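Local coordinates for chitin binding protein (Tectaria macrodonta, PDB 6IF7) that probably acts as a copper-dependent lytic polysaccharide monooxygenase that binds chitin, and is an insecticidal protein of a fern, at residues 78-90 against 173-183. Numbering follows the deposited sequence.
Sequences RSDWIATPLPSGA and AFYSCSDVYFT. With SO4 (sulfate ion), chain D.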
# COMPACT_ATOMS: atom_id res chain seq x y z
N ARG A 78 -14.29 0.47 1.33
CA ARG A 78 -15.11 1.67 1.19
C ARG A 78 -14.88 2.31 -0.17
O ARG A 78 -13.79 2.22 -0.74
CB ARG A 78 -14.79 2.67 2.28
CG ARG A 78 -14.93 2.07 3.67
CD ARG A 78 -14.58 3.05 4.75
NE ARG A 78 -15.35 4.29 4.65
CZ ARG A 78 -16.34 4.68 5.45
NH1 ARG A 78 -16.77 3.93 6.46
NH2 ARG A 78 -16.92 5.85 5.24
N SER A 79 -15.94 2.98 -0.64
CA SER A 79 -15.92 3.78 -1.85
C SER A 79 -15.32 5.14 -1.62
O SER A 79 -15.08 5.82 -2.56
CB SER A 79 -17.34 4.00 -2.43
OG SER A 79 -18.32 3.21 -1.78
N ASP A 80 -15.09 5.55 -0.38
CA ASP A 80 -14.67 6.94 -0.12
C ASP A 80 -13.25 7.07 0.46
O ASP A 80 -12.92 8.12 1.00
CB ASP A 80 -15.70 7.63 0.79
CG ASP A 80 -15.84 6.93 2.15
OD1 ASP A 80 -15.19 5.86 2.37
OD2 ASP A 80 -16.58 7.43 3.00
N TRP A 81 -12.41 6.03 0.36
CA TRP A 81 -10.98 6.21 0.65
C TRP A 81 -10.45 7.34 -0.25
O TRP A 81 -10.77 7.40 -1.43
CB TRP A 81 -10.18 4.95 0.37
CG TRP A 81 -10.33 3.80 1.34
CD1 TRP A 81 -10.96 2.62 1.10
CD2 TRP A 81 -9.81 3.71 2.67
NE1 TRP A 81 -10.88 1.80 2.20
CE2 TRP A 81 -10.18 2.44 3.19
CE3 TRP A 81 -9.07 4.59 3.49
CZ2 TRP A 81 -9.84 2.00 4.48
CZ3 TRP A 81 -8.73 4.15 4.81
CH2 TRP A 81 -9.10 2.86 5.27
N ILE A 82 -9.66 8.24 0.32
CA ILE A 82 -9.14 9.35 -0.48
C ILE A 82 -8.06 8.78 -1.39
O ILE A 82 -7.21 8.02 -0.95
CB ILE A 82 -8.63 10.52 0.38
CG1 ILE A 82 -9.80 11.07 1.21
CG2 ILE A 82 -8.07 11.64 -0.51
CD1 ILE A 82 -9.45 12.25 2.11
N ALA A 83 -8.15 9.14 -2.67
CA ALA A 83 -7.36 8.52 -3.71
C ALA A 83 -6.44 9.54 -4.37
O ALA A 83 -6.78 10.72 -4.47
CB ALA A 83 -8.28 7.89 -4.74
N THR A 84 -5.27 9.08 -4.79
CA THR A 84 -4.29 9.89 -5.48
C THR A 84 -4.53 9.77 -6.99
O THR A 84 -4.46 8.66 -7.52
CB THR A 84 -2.87 9.45 -5.10
OG1 THR A 84 -2.68 9.62 -3.69
CG2 THR A 84 -1.82 10.27 -5.83
N PRO A 85 -4.87 10.89 -7.66
CA PRO A 85 -4.99 10.88 -9.13
C PRO A 85 -3.67 10.44 -9.78
O PRO A 85 -2.61 10.90 -9.37
CB PRO A 85 -5.28 12.35 -9.48
CG PRO A 85 -5.90 12.91 -8.24
CD PRO A 85 -5.21 12.22 -7.10
N LEU A 86 -3.75 9.58 -10.78
CA LEU A 86 -2.58 8.94 -11.38
C LEU A 86 -2.80 8.76 -12.89
O LEU A 86 -3.82 8.24 -13.28
CB LEU A 86 -2.41 7.57 -10.69
CG LEU A 86 -1.17 6.73 -10.96
CD1 LEU A 86 0.08 7.55 -11.00
CD2 LEU A 86 -1.04 5.65 -9.90
N PRO A 87 -1.86 9.19 -13.75
CA PRO A 87 -2.05 8.87 -15.19
C PRO A 87 -1.79 7.40 -15.54
O PRO A 87 -0.81 6.81 -15.06
CB PRO A 87 -1.05 9.79 -15.89
CG PRO A 87 -0.03 10.09 -14.85
CD PRO A 87 -0.80 10.20 -13.57
N SER A 88 -2.70 6.84 -16.32
CA SER A 88 -2.59 5.51 -16.90
C SER A 88 -1.73 5.61 -18.18
O SER A 88 -1.94 6.51 -18.96
CB SER A 88 -4.00 5.02 -17.26
OG SER A 88 -3.96 3.72 -17.81
N GLY A 89 -0.76 4.71 -18.37
CA GLY A 89 0.13 4.73 -19.55
C GLY A 89 1.11 5.90 -19.56
O GLY A 89 1.20 6.64 -20.53
N ALA A 90 1.85 6.08 -18.46
CA ALA A 90 2.85 7.14 -18.35
C ALA A 90 4.02 6.65 -17.54
O ALA A 90 3.85 5.78 -16.68
CB ALA A 90 2.27 8.38 -17.72
N ALA A 173 8.98 -8.65 5.46
CA ALA A 173 8.38 -7.88 4.39
C ALA A 173 7.35 -6.89 4.95
O ALA A 173 6.77 -7.11 6.02
CB ALA A 173 7.73 -8.83 3.41
N PHE A 174 7.15 -5.79 4.21
CA PHE A 174 6.19 -4.74 4.52
C PHE A 174 5.16 -4.67 3.38
O PHE A 174 5.48 -4.94 2.22
CB PHE A 174 6.90 -3.39 4.70
CG PHE A 174 7.87 -3.38 5.85
CD1 PHE A 174 9.15 -3.94 5.73
CD2 PHE A 174 7.50 -2.83 7.08
CE1 PHE A 174 10.03 -3.96 6.81
CE2 PHE A 174 8.39 -2.82 8.16
CZ PHE A 174 9.64 -3.39 8.02
N TYR A 175 3.94 -4.29 3.72
CA TYR A 175 2.81 -4.31 2.79
C TYR A 175 2.07 -2.99 2.85
O TYR A 175 1.76 -2.50 3.93
CB TYR A 175 1.89 -5.47 3.14
CG TYR A 175 2.61 -6.81 3.13
CD1 TYR A 175 2.70 -7.57 1.97
CD2 TYR A 175 3.24 -7.29 4.28
CE1 TYR A 175 3.38 -8.79 1.95
CE2 TYR A 175 3.92 -8.51 4.28
CZ TYR A 175 3.98 -9.25 3.12
OH TYR A 175 4.65 -10.46 3.10
N SER A 176 1.82 -2.42 1.67
CA SER A 176 1.20 -1.11 1.52
C SER A 176 0.05 -1.11 0.48
O SER A 176 0.25 -1.54 -0.66
CB SER A 176 2.28 -0.13 1.07
OG SER A 176 1.74 1.14 0.77
N CYS A 177 -1.12 -0.62 0.88
CA CYS A 177 -2.25 -0.34 -0.05
C CYS A 177 -2.36 1.16 -0.27
O CYS A 177 -2.44 1.89 0.72
CB CYS A 177 -3.59 -0.80 0.52
SG CYS A 177 -3.82 -2.57 0.46
N SER A 178 -2.43 1.59 -1.53
CA SER A 178 -2.65 2.99 -1.89
C SER A 178 -3.85 3.11 -2.86
O SER A 178 -3.89 2.46 -3.90
CB SER A 178 -1.40 3.64 -2.50
OG SER A 178 -0.28 3.58 -1.60
N ASP A 179 -4.82 3.92 -2.47
CA ASP A 179 -5.98 4.19 -3.29
C ASP A 179 -5.55 5.21 -4.34
O ASP A 179 -4.89 6.18 -4.03
CB ASP A 179 -7.10 4.73 -2.41
CG ASP A 179 -7.55 3.71 -1.39
OD1 ASP A 179 -8.18 2.72 -1.79
OD2 ASP A 179 -7.24 3.85 -0.19
N VAL A 180 -5.92 4.95 -5.58
CA VAL A 180 -5.56 5.82 -6.68
C VAL A 180 -6.76 5.96 -7.59
O VAL A 180 -7.69 5.20 -7.48
CB VAL A 180 -4.33 5.32 -7.48
CG1 VAL A 180 -3.12 5.24 -6.56
CG2 VAL A 180 -4.59 3.97 -8.16
N TYR A 181 -6.70 6.93 -8.47
CA TYR A 181 -7.75 7.16 -9.43
C TYR A 181 -7.05 7.41 -10.77
O TYR A 181 -6.34 8.38 -10.90
CB TYR A 181 -8.58 8.38 -9.00
CG TYR A 181 -9.81 8.56 -9.83
CD1 TYR A 181 -9.76 9.22 -11.06
CD2 TYR A 181 -11.03 8.06 -9.40
CE1 TYR A 181 -10.89 9.36 -11.85
CE2 TYR A 181 -12.17 8.19 -10.17
CZ TYR A 181 -12.10 8.84 -11.38
OH TYR A 181 -13.25 8.95 -12.09
N PHE A 182 -7.25 6.52 -11.73
CA PHE A 182 -6.56 6.62 -13.02
C PHE A 182 -7.22 7.64 -13.92
O PHE A 182 -8.41 7.57 -14.15
CB PHE A 182 -6.44 5.27 -13.70
CG PHE A 182 -5.30 4.49 -13.22
CD1 PHE A 182 -4.01 4.89 -13.53
CD2 PHE A 182 -5.48 3.40 -12.41
CE1 PHE A 182 -2.92 4.21 -13.05
CE2 PHE A 182 -4.40 2.71 -11.94
CZ PHE A 182 -3.11 3.11 -12.25
N THR A 183 -6.45 8.60 -14.40
CA THR A 183 -7.02 9.78 -15.05
C THR A 183 -5.92 10.59 -15.71
O THR A 183 -4.92 10.97 -15.05
CB THR A 183 -7.83 10.65 -14.04
OG1 THR A 183 -8.64 11.62 -14.73
CG2 THR A 183 -6.92 11.36 -13.01
OXT THR A 183 -6.00 10.85 -16.92
S SO4 D . -19.67 5.57 8.11
O1 SO4 D . -20.63 4.53 8.57
O2 SO4 D . -18.29 5.06 8.30
O3 SO4 D . -19.95 5.94 6.71
O4 SO4 D . -19.85 6.79 8.93
O HOH W 1 -6.65 6.21 1.08
O HOH W 2 -3.02 7.36 -2.43
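L86 and F182 are neighbours where strand 84-86 lies parallel to the C-terminal end of strand 173-182, a worked example of how a short strand extends the mixed sheet of this AA10-family protein. Four backbone hydrogen bonds alternate across the seam, from T84 N to D179 O at 3.0 Å through to T183 N and L86 O at 2.9 Å. The tight part is made by V180, L86 and F182. L86 runs alongside F182, CG 3.7 Å from ring atom CE1, because chi1 of -172° swings CG away from the backbone nitrogen; its side chain also passes slantwise over V180, CD2 resting 4.0 Å from V180 CG1. I161 of strand 159-167 also packs on L86. The edge of the F182 ring meets S88 N and P87 O. At the margin of this face, T84 OG1 and D179 O share a water.

The other face, with P85 and Y181, is looser and solvent-exposed, P85 CB touching T183 CG2 at 4.0 Å. Upstream, D179 OD2 comes in obliquely against W81 CB (3.2 Å) and CG, the carboxylate and indole planes 14° apart but not stacked. OD2 also shares a water with I82 O and forms a salt bridge with R10, which makes a cation-pi contact with W81.

R78 stands clear of 173-183 and grips D80 side-on, NE to OD1 and NH2 to OD2, both at 2.8 Å and near the guanidinium plane, while NH1 donates to a sulfate, probably from the crystallisation liquor. A leucine here would probably leave the D80 carboxylate without its charged mate and free to turn. Cohesion of the seam thus rests on backbone bonds and one apolar face, with charge confined to D179–R10 upstream and R78–D80 beyond.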